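PDB 4AW7: GH86A beta-porphyranase from Bacteroides plebeius, which hydrolyses the sulfated red-algal polysaccharide porphyran at the (1->4) linkages between beta-D-galactopyranose and alpha-L-galactopyranose-6-sulfate. Local coordinates for residues K423-V428 against Q454-V459; S492-G497 against D564-I569. One frame throughout, in Å; residues are numbered along the deposited sequence.

Interaction 1. Residues K423-V428 against Q454-V459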
ATOM      1  N   LYS A 423     -26.635  -0.711   4.460  1.00 11.28           N
ATOM      2  CA  LYS A 423     -25.466  -0.278   5.185  1.00 11.05           C
ATOM      3  C   LYS A 423     -24.709  -1.482   5.708  1.00 11.18           C
ATOM      4  O   LYS A 423     -25.249  -2.268   6.512  1.00 12.64           O
ATOM      5  CB  LYS A 423     -25.850   0.627   6.360  1.00 12.32           C
ATOM      6  CG  LYS A 423     -24.668   1.071   7.153  1.00 13.63           C
ATOM      7  CD  LYS A 423     -24.976   2.108   8.206  1.00 17.23           C
ATOM      8  CE  LYS A 423     -25.918   1.584   9.248  1.00 19.95           C
ATOM      9  NZ  LYS A 423     -25.317   0.623  10.207  1.00 19.20           N
ATOM     10  N   ARG A 424     -23.459  -1.632   5.288  1.00 10.47           N
ATOM     11  CA  ARG A 424     -22.538  -2.596   5.880  1.00 10.44           C
ATOM     12  C   ARG A 424     -21.610  -1.877   6.844  1.00  9.49           C
ATOM     13  O   ARG A 424     -21.091  -0.820   6.545  1.00 10.12           O
ATOM     14  CB  ARG A 424     -21.695  -3.235   4.787  1.00 10.23           C
ATOM     15  CG  ARG A 424     -22.472  -3.841   3.607  1.00 10.36           C
ATOM     16  CD  ARG A 424     -21.524  -4.303   2.537  1.00 11.19           C
ATOM     17  NE  ARG A 424     -22.216  -4.843   1.386  1.00 11.58           N
ATOM     18  CZ  ARG A 424     -21.592  -5.256   0.291  1.00 11.39           C
ATOM     19  NH1 ARG A 424     -20.272  -5.196   0.226  1.00 11.20           N
ATOM     20  NH2 ARG A 424     -22.260  -5.687  -0.756  1.00 13.62           N
ATOM     21  N   SER A 425     -21.377  -2.482   7.996  1.00 10.90           N
ATOM     22  CA  SER A 425     -20.516  -1.919   9.022  1.00 10.76           C
ATOM     23  C   SER A 425     -19.601  -2.985   9.587  1.00 10.93           C
ATOM     24  O   SER A 425     -20.081  -4.016  10.021  1.00 12.46           O
ATOM     25  CB  SER A 425     -21.352  -1.351  10.152  1.00 11.40           C
ATOM     26  OG  SER A 425     -20.545  -0.966  11.222  1.00 14.71           O
ATOM     27  N   LEU A 426     -18.312  -2.689   9.629  1.00 11.12           N
ATOM     28  CA  LEU A 426     -17.311  -3.545  10.240  1.00 10.92           C
ATOM     29  C   LEU A 426     -16.592  -2.737  11.311  1.00 10.24           C
ATOM     30  O   LEU A 426     -15.835  -1.796  11.020  1.00 10.97           O
ATOM     31  CB  LEU A 426     -16.332  -4.086   9.205  1.00 10.32           C
ATOM     32  CG  LEU A 426     -15.429  -5.238   9.668  1.00 11.13           C
ATOM     33  CD1 LEU A 426     -14.725  -5.820   8.452  1.00 12.46           C
ATOM     34  CD2 LEU A 426     -14.443  -4.837  10.770  1.00 12.49           C
ATOM     35  N   TYR A 427     -16.857  -3.081  12.570  1.00 12.01           N
ATOM     36  CA  TYR A 427     -16.270  -2.404  13.713  1.00 11.27           C
ATOM     37  C   TYR A 427     -15.337  -3.380  14.414  1.00 11.30           C
ATOM     38  O   TYR A 427     -15.741  -4.465  14.763  1.00 12.07           O
ATOM     39  CB  TYR A 427     -17.361  -1.911  14.680  1.00 12.26           C
ATOM     40  CG  TYR A 427     -16.805  -1.392  15.995  1.00 12.22           C
ATOM     41  CD1 TYR A 427     -15.744  -0.520  16.020  1.00 13.28           C
ATOM     42  CD2 TYR A 427     -17.346  -1.765  17.229  1.00 15.17           C
ATOM     43  CE1 TYR A 427     -15.208  -0.019  17.199  1.00 14.07           C
ATOM     44  CE2 TYR A 427     -16.802  -1.248  18.425  1.00 12.52           C
ATOM     45  CZ  TYR A 427     -15.725  -0.409  18.392  1.00 14.18           C
ATOM     46  OH  TYR A 427     -15.218   0.091  19.592  1.00 17.44           O
ATOM     47  N   VAL A 428     -14.085  -2.984  14.576  1.00 10.83           N
ATOM     48  CA  VAL A 428     -13.087  -3.781  15.278  1.00 11.90           C
ATOM     49  C   VAL A 428     -12.880  -3.166  16.652  1.00 12.57           C
ATOM     50  O   VAL A 428     -12.372  -2.072  16.791  1.00 13.68           O
ATOM     51  CB  VAL A 428     -11.748  -3.858  14.520  1.00 11.81           C
ATOM     52  CG1 VAL A 428     -10.774  -4.777  15.247  1.00 13.55           C
ATOM     53  CG2 VAL A 428     -11.947  -4.339  13.084  1.00 12.92           C
ATOM     54  N   GLN A 454     -14.040   1.652  12.836  1.00 12.39           N
ATOM     55  CA  GLN A 454     -15.213   1.251  12.110  1.00 11.89           C
ATOM     56  C   GLN A 454     -15.075   1.745  10.672  1.00 11.27           C
ATOM     57  O   GLN A 454     -14.659   2.875  10.424  1.00 11.84           O
ATOM     58  CB  GLN A 454     -16.493   1.824  12.744  1.00 12.39           C
ATOM     59  CG  GLN A 454     -17.752   1.479  11.997  1.00 12.24           C
ATOM     60  CD  GLN A 454     -19.005   2.128  12.603  1.00 12.88           C
ATOM     61  OE1 GLN A 454     -18.930   3.160  13.231  1.00 11.83           O
ATOM     62  NE2 GLN A 454     -20.175   1.564  12.305  1.00 16.63           N
ATOM     63  N   THR A 455     -15.414   0.863   9.741  1.00  9.89           N
ATOM     64  CA  THR A 455     -15.517   1.167   8.326  1.00  9.16           C
ATOM     65  C   THR A 455     -16.933   0.821   7.871  1.00  9.08           C
ATOM     66  O   THR A 455     -17.450  -0.255   8.218  1.00  9.48           O
ATOM     67  CB  THR A 455     -14.469   0.392   7.527  1.00  9.63           C
ATOM     68  OG1 THR A 455     -13.191   0.597   8.143  1.00 11.04           O
ATOM     69  CG2 THR A 455     -14.452   0.763   6.071  1.00 10.35           C
ATOM     70  N   ILE A 456     -17.515   1.700   7.083  1.00  8.94           N
ATOM     71  CA  ILE A 456     -18.883   1.551   6.593  1.00  8.96           C
ATOM     72  C   ILE A 456     -18.852   1.525   5.062  1.00  8.62           C
ATOM     73  O   ILE A 456     -18.159   2.329   4.421  1.00  9.46           O
ATOM     74  CB  ILE A 456     -19.783   2.750   7.105  1.00 10.69           C
ATOM     75  CG1 ILE A 456     -19.939   2.665   8.644  1.00 12.76           C
ATOM     76  CG2 ILE A 456     -21.145   2.817   6.423  1.00 11.19           C
ATOM     77  CD1 ILE A 456     -20.457   3.947   9.316  1.00 14.96           C
ATOM     78  N   VAL A 457     -19.634   0.637   4.475  1.00  8.83           N
ATOM     79  CA  VAL A 457     -19.896   0.620   3.048  1.00  8.65           C
ATOM     80  C   VAL A 457     -21.403   0.653   2.860  1.00  8.95           C
ATOM     81  O   VAL A 457     -22.129  -0.239   3.340  1.00 10.31           O
ATOM     82  CB  VAL A 457     -19.267  -0.619   2.358  1.00  8.45           C
ATOM     83  CG1 VAL A 457     -19.698  -0.730   0.912  1.00 11.56           C
ATOM     84  CG2 VAL A 457     -17.759  -0.588   2.465  1.00  9.95           C
ATOM     85  N   LEU A 458     -21.867   1.712   2.216  1.00  9.20           N
ATOM     86  CA  LEU A 458     -23.253   1.843   1.796  1.00  9.71           C
ATOM     87  C   LEU A 458     -23.375   1.358   0.357  1.00 10.26           C
ATOM     88  O   LEU A 458     -22.557   1.710  -0.503  1.00 10.75           O
ATOM     89  CB  LEU A 458     -23.648   3.305   1.859  1.00 10.69           C
ATOM     90  CG  LEU A 458     -23.665   3.946   3.247  1.00 12.76           C
ATOM     91  CD1 LEU A 458     -23.614   5.458   3.165  1.00 16.98           C
ATOM     92  CD2 LEU A 458     -24.907   3.535   3.990  1.00 18.34           C
ATOM     93  N   VAL A 459     -24.394   0.535   0.109  1.00 11.50           N
ATOM     94  CA  VAL A 459     -24.662  -0.045  -1.206  1.00 12.44           C
ATOM     95  C   VAL A 459     -26.067   0.383  -1.575  1.00 13.44           C
ATOM     96  O   VAL A 459     -26.998   0.264  -0.763  1.00 15.68           O
ATOM     97  CB  VAL A 459     -24.540  -1.570  -1.208  1.00 13.49           C
ATOM     98  CG1 VAL A 459     -24.777  -2.141  -2.639  1.00 16.27           C
ATOM     99  CG2 VAL A 459     -23.228  -1.993  -0.615  1.00 14.96           C
TER
HETATM  100  O   HOH W   1     -12.443  -1.482  10.308  1.00 13.64           O
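Gln454 reaches across to Ser425 with its amide NE2, which donates to Ser425 OG at 2.8 Å; the bond is nearly straight (164°) and the hydroxyl oxygen lies close to the amide plane. An extended Gln454 chain, CG anti to the backbone N (chi1 178°), carries the amide that far, while OE1 is taken by the backbone N of Val451. A leucine in place of Gln454 would probably leave Ser425 OG without this donor and Val451 N without its side-chain acceptor. Near the base of the same side chain, CB meets CD1 of the Tyr427 ring at 4.1 Å, the two side chains crossing at about a right angle. Residues 423-428 and 454-459 are neighbouring antiparallel strands of the beta-sandwich domain, with Arg424-Val457 and Leu426-Thr455 as the hydrogen-bonded pairs; Leu426 N meets Thr455 O at 2.9 Å. Farther along the Gln454 face, the methylene CG of Lys423 leans on Ile456 CG2 (4.0 Å) and its CB on Leu458 CD2 (3.9 Å), and NZ bonds to Gln439. On the other face Val459 CG2 sits over the Arg424 guanidinium, displaced toward its rim and 3.6 Å from NE. Beyond it, Arg424 NH1 donates to the carbonyls of Leu364 and Lys366, tying this buried sheet face to the end of helix 359-365.

Interaction 2. Residues S492-G497 against D564-I569; sequences SFPFTG and DNNVDI
Asn566 ND2 donates to Ser492 OG at 3.1 Å, a bond that runs almost within the amide plane and is close to straight (166°). The same nitrogen also donates to Asp568 OD2, two residues along its own strand, at 2.9 Å, so a serine hydroxyl and a carboxylate together fix the amide. At the other end of the group, Asn566 OD1 rests against Pro494, 3.4 Å from its CA. On the face shared by Ser492, Pro494 and Asn566, Asp568 OD1 lies 3.3 Å from Ser492 CB. The opposite face is largely apolar apart from Asn565. There the Phe495 ring crosses Val567 obliquely, with CE1 3.7 Å from CG2, and Phe493 CE1 approaches Ile569 CG1 at 4.4 Å. With CG beside the backbone N in both phenylalanines (chi1 -67° in Phe493, -64° in Phe495), each ring is swung along the neighbouring strand, which brings Val567 O to the edge of the Phe493 ring, in its plane, and Phe495 CE1 to Val567. The backbones form an antiparallel ladder, strand 491-498 being an outermost strand of a four-stranded sheet in the C-terminal domain; Phe493-Val567 and Phe495-Asn565 are the hydrogen-bonded pairs, Phe493 N reaching Val567 O at 2.8 Å. Toward the corner at Gly497, a water accepts from Gly497 N and donates to Asp564 OD1 (2.7 Å), bridging the two segments. Outside this first shell, Met581 and Leu583 of strand 577-589 pack against the aromatic face, Met581 touching both Phe493 and Val567. Asn565 is held through its amide by Lys561 O and Asn526, and strand 522-525 continues the sheet on the far side of strand 563-570, where Asp568 and Lys524 share backbone bonds.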
ATOM      1  N   SER A 492      11.945  26.766  -1.298  1.00 16.02           N
ATOM      2  CA  SER A 492      11.245  26.914  -2.566  1.00 17.17           C
ATOM      3  C   SER A 492      11.133  25.579  -3.297  1.00 16.20           C
ATOM      4  O   SER A 492      12.132  24.885  -3.502  1.00 16.19           O
ATOM      5  CB  SER A 492      12.024  27.898  -3.424  1.00 18.50           C
ATOM      6  OG  SER A 492      11.586  27.902  -4.766  1.00 22.85           O
ATOM      7  N   PHE A 493       9.913  25.235  -3.703  1.00 13.89           N
ATOM      8  CA  PHE A 493       9.639  23.995  -4.438  1.00 13.56           C
ATOM      9  C   PHE A 493       9.008  24.307  -5.777  1.00 11.92           C
ATOM     10  O   PHE A 493       7.817  24.712  -5.805  1.00 13.14           O
ATOM     11  CB  PHE A 493       8.749  23.059  -3.594  1.00 13.03           C
ATOM     12  CG  PHE A 493       9.453  22.551  -2.360  1.00 12.71           C
ATOM     13  CD1 PHE A 493       9.418  23.282  -1.190  1.00 13.77           C
ATOM     14  CD2 PHE A 493      10.180  21.374  -2.392  1.00 11.93           C
ATOM     15  CE1 PHE A 493      10.086  22.850  -0.045  1.00 14.46           C
ATOM     16  CE2 PHE A 493      10.842  20.936  -1.281  1.00 13.12           C
ATOM     17  CZ  PHE A 493      10.803  21.671  -0.101  1.00 14.82           C
ATOM     18  N   PRO A 494       9.763  24.090  -6.862  1.00 12.71           N
ATOM     19  CA  PRO A 494       9.205  24.360  -8.188  1.00 13.53           C
ATOM     20  C   PRO A 494       8.489  23.151  -8.745  1.00 12.23           C
ATOM     21  O   PRO A 494       8.876  21.999  -8.470  1.00 12.62           O
ATOM     22  CB  PRO A 494      10.451  24.680  -9.030  1.00 14.32           C
ATOM     23  CG  PRO A 494      11.549  23.938  -8.371  1.00 16.60           C
ATOM     24  CD  PRO A 494      11.223  23.839  -6.923  1.00 13.36           C
ATOM     25  N   PHE A 495       7.454  23.427  -9.531  1.00 12.31           N
ATOM     26  CA  PHE A 495       6.668  22.398 -10.235  1.00 12.20           C
ATOM     27  C   PHE A 495       6.509  22.825 -11.684  1.00 11.73           C
ATOM     28  O   PHE A 495       6.496  24.035 -11.965  1.00 13.27           O
ATOM     29  CB  PHE A 495       5.293  22.251  -9.595  1.00 11.37           C
ATOM     30  CG  PHE A 495       5.339  21.772  -8.189  1.00 11.11           C
ATOM     31  CD1 PHE A 495       5.536  22.661  -7.154  1.00 11.96           C
ATOM     32  CD2 PHE A 495       5.214  20.422  -7.903  1.00 11.23           C
ATOM     33  CE1 PHE A 495       5.606  22.239  -5.862  1.00 12.08           C
ATOM     34  CE2 PHE A 495       5.287  19.994  -6.567  1.00 12.11           C
ATOM     35  CZ  PHE A 495       5.480  20.892  -5.569  1.00 12.39           C
ATOM     36  N   THR A 496       6.396  21.871 -12.598  1.00 12.85           N
ATOM     37  CA  THR A 496       6.252  22.139 -14.018  1.00 13.51           C
ATOM     38  C   THR A 496       5.120  21.316 -14.627  1.00 12.66           C
ATOM     39  O   THR A 496       4.740  20.270 -14.099  1.00 12.90           O
ATOM     40  CB  THR A 496       7.576  21.847 -14.760  1.00 14.42           C
ATOM     41  OG1 THR A 496       7.912  20.457 -14.661  1.00 15.87           O
ATOM     42  CG2 THR A 496       8.734  22.706 -14.211  1.00 16.41           C
ATOM     43  N   GLY A 497       4.626  21.775 -15.779  1.00 13.14           N
ATOM     44  CA  GLY A 497       3.664  21.000 -16.546  1.00 12.37           C
ATOM     45  C   GLY A 497       2.263  20.930 -15.973  1.00 11.58           C
ATOM     46  O   GLY A 497       1.501  20.069 -16.371  1.00 12.73           O
ATOM     47  N   ASP A 564       4.379  26.300 -15.121  1.00 12.48           N
ATOM     48  CA  ASP A 564       5.219  26.446 -13.914  1.00 12.86           C
ATOM     49  C   ASP A 564       4.458  26.987 -12.725  1.00 13.56           C
ATOM     50  O   ASP A 564       3.659  27.901 -12.847  1.00 14.46           O
ATOM     51  CB  ASP A 564       6.348  27.426 -14.195  1.00 14.63           C
ATOM     52  CG  ASP A 564       7.386  26.875 -15.168  1.00 15.52           C
ATOM     53  OD1 ASP A 564       7.387  25.731 -15.659  1.00 18.47           O
ATOM     54  OD2 ASP A 564       8.321  27.678 -15.464  1.00 24.21           O
ATOM     55  N   ASN A 565       4.684  26.378 -11.562  1.00 12.70           N
ATOM     56  CA  ASN A 565       4.131  26.839 -10.322  1.00 13.54           C
ATOM     57  C   ASN A 565       5.204  26.706  -9.261  1.00 13.47           C
ATOM     58  O   ASN A 565       6.128  25.905  -9.433  1.00 14.90           O
ATOM     59  CB  ASN A 565       2.901  26.031  -9.927  1.00 12.75           C
ATOM     60  CG  ASN A 565       1.702  26.300 -10.828  1.00 11.75           C
ATOM     61  OD1 ASN A 565       0.848  27.106 -10.481  1.00 13.06           O
ATOM     62  ND2 ASN A 565       1.637  25.611 -11.973  1.00 13.01           N
ATOM     63  N   ASN A 566       5.093  27.519  -8.214  1.00 13.43           N
ATOM     64  CA  ASN A 566       6.036  27.459  -7.113  1.00 13.72           C
ATOM     65  C   ASN A 566       5.311  27.438  -5.787  1.00 13.88           C
ATOM     66  O   ASN A 566       4.272  28.097  -5.596  1.00 15.33           O
ATOM     67  CB  ASN A 566       6.988  28.652  -7.150  1.00 15.36           C
ATOM     68  CG  ASN A 566       8.378  28.267  -6.667  1.00 19.47           C
ATOM     69  OD1 ASN A 566       9.144  27.642  -7.409  1.00 23.43           O
ATOM     70  ND2 ASN A 566       8.686  28.598  -5.442  1.00 23.94           N
ATOM     71  N   VAL A 567       5.850  26.642  -4.861  1.00 13.33           N
ATOM     72  CA  VAL A 567       5.380  26.608  -3.503  1.00 13.40           C
ATOM     73  C   VAL A 567       6.547  27.022  -2.608  1.00 14.11           C
ATOM     74  O   VAL A 567       7.626  26.481  -2.753  1.00 14.33           O
ATOM     75  CB  VAL A 567       4.857  25.228  -3.131  1.00 12.71           C
ATOM     76  CG1 VAL A 567       4.417  25.281  -1.696  1.00 13.73           C
ATOM     77  CG2 VAL A 567       3.711  24.831  -4.052  1.00 14.33           C
ATOM     78  N   ASP A 568       6.319  27.980  -1.719  1.00 13.96           N
ATOM     79  CA  ASP A 568       7.350  28.457  -0.790  1.00 15.04           C
ATOM     80  C   ASP A 568       6.835  28.228   0.595  1.00 15.44           C
ATOM     81  O   ASP A 568       5.699  28.580   0.897  1.00 17.93           O
ATOM     82  CB  ASP A 568       7.680  29.918  -1.087  1.00 16.19           C
ATOM     83  CG  ASP A 568       8.278  30.049  -2.452  1.00 19.57           C
ATOM     84  OD1 ASP A 568       9.476  29.813  -2.620  1.00 23.44           O
ATOM     85  OD2 ASP A 568       7.531  30.301  -3.430  1.00 28.22           O
ATOM     86  N   ILE A 569       7.668  27.646   1.476  1.00 15.69           N
ATOM     87  CA  ILE A 569       7.213  27.400   2.839  1.00 15.52           C
ATOM     88  C   ILE A 569       8.297  27.854   3.839  1.00 15.64           C
ATOM     89  O   ILE A 569       9.481  27.716   3.561  1.00 16.32           O
ATOM     90  CB  ILE A 569       6.737  25.943   3.089  1.00 16.74           C
ATOM     91  CG1 ILE A 569       7.890  24.975   3.077  1.00 18.07           C
ATOM     92  CG2 ILE A 569       5.698  25.523   2.070  1.00 17.91           C
ATOM     93  CD1 ILE A 569       7.433  23.540   3.451  1.00 19.01           C
TER
HETATM   94  O   HOH W   2       5.761  24.047 -16.975  1.00 17.06           O

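In the fold
Both interactions are antiparallel strand pairs in the beta-rich part of the chain, away from the substrate and metal sites, but they share no strand: their centres are 40 Å apart and their nearest atoms about 30 Å. Interaction 1 is mostly buried, its strands flanked within one large sheet by strands 433-441 and 392-399, and one face lies against helices 293-305 and 359-365. Interaction 2 is only partly buried, at the border of a smaller sheet, where one face packs on strand 577-589. Each pairs a side-chain amide with a serine hydroxyl, yet interaction 2 adds a carboxylate and an aromatic face, whereas in interaction 1 the side-chain contacts are mainly aliphatic, joined by a guanidinium and a tyrosine ring.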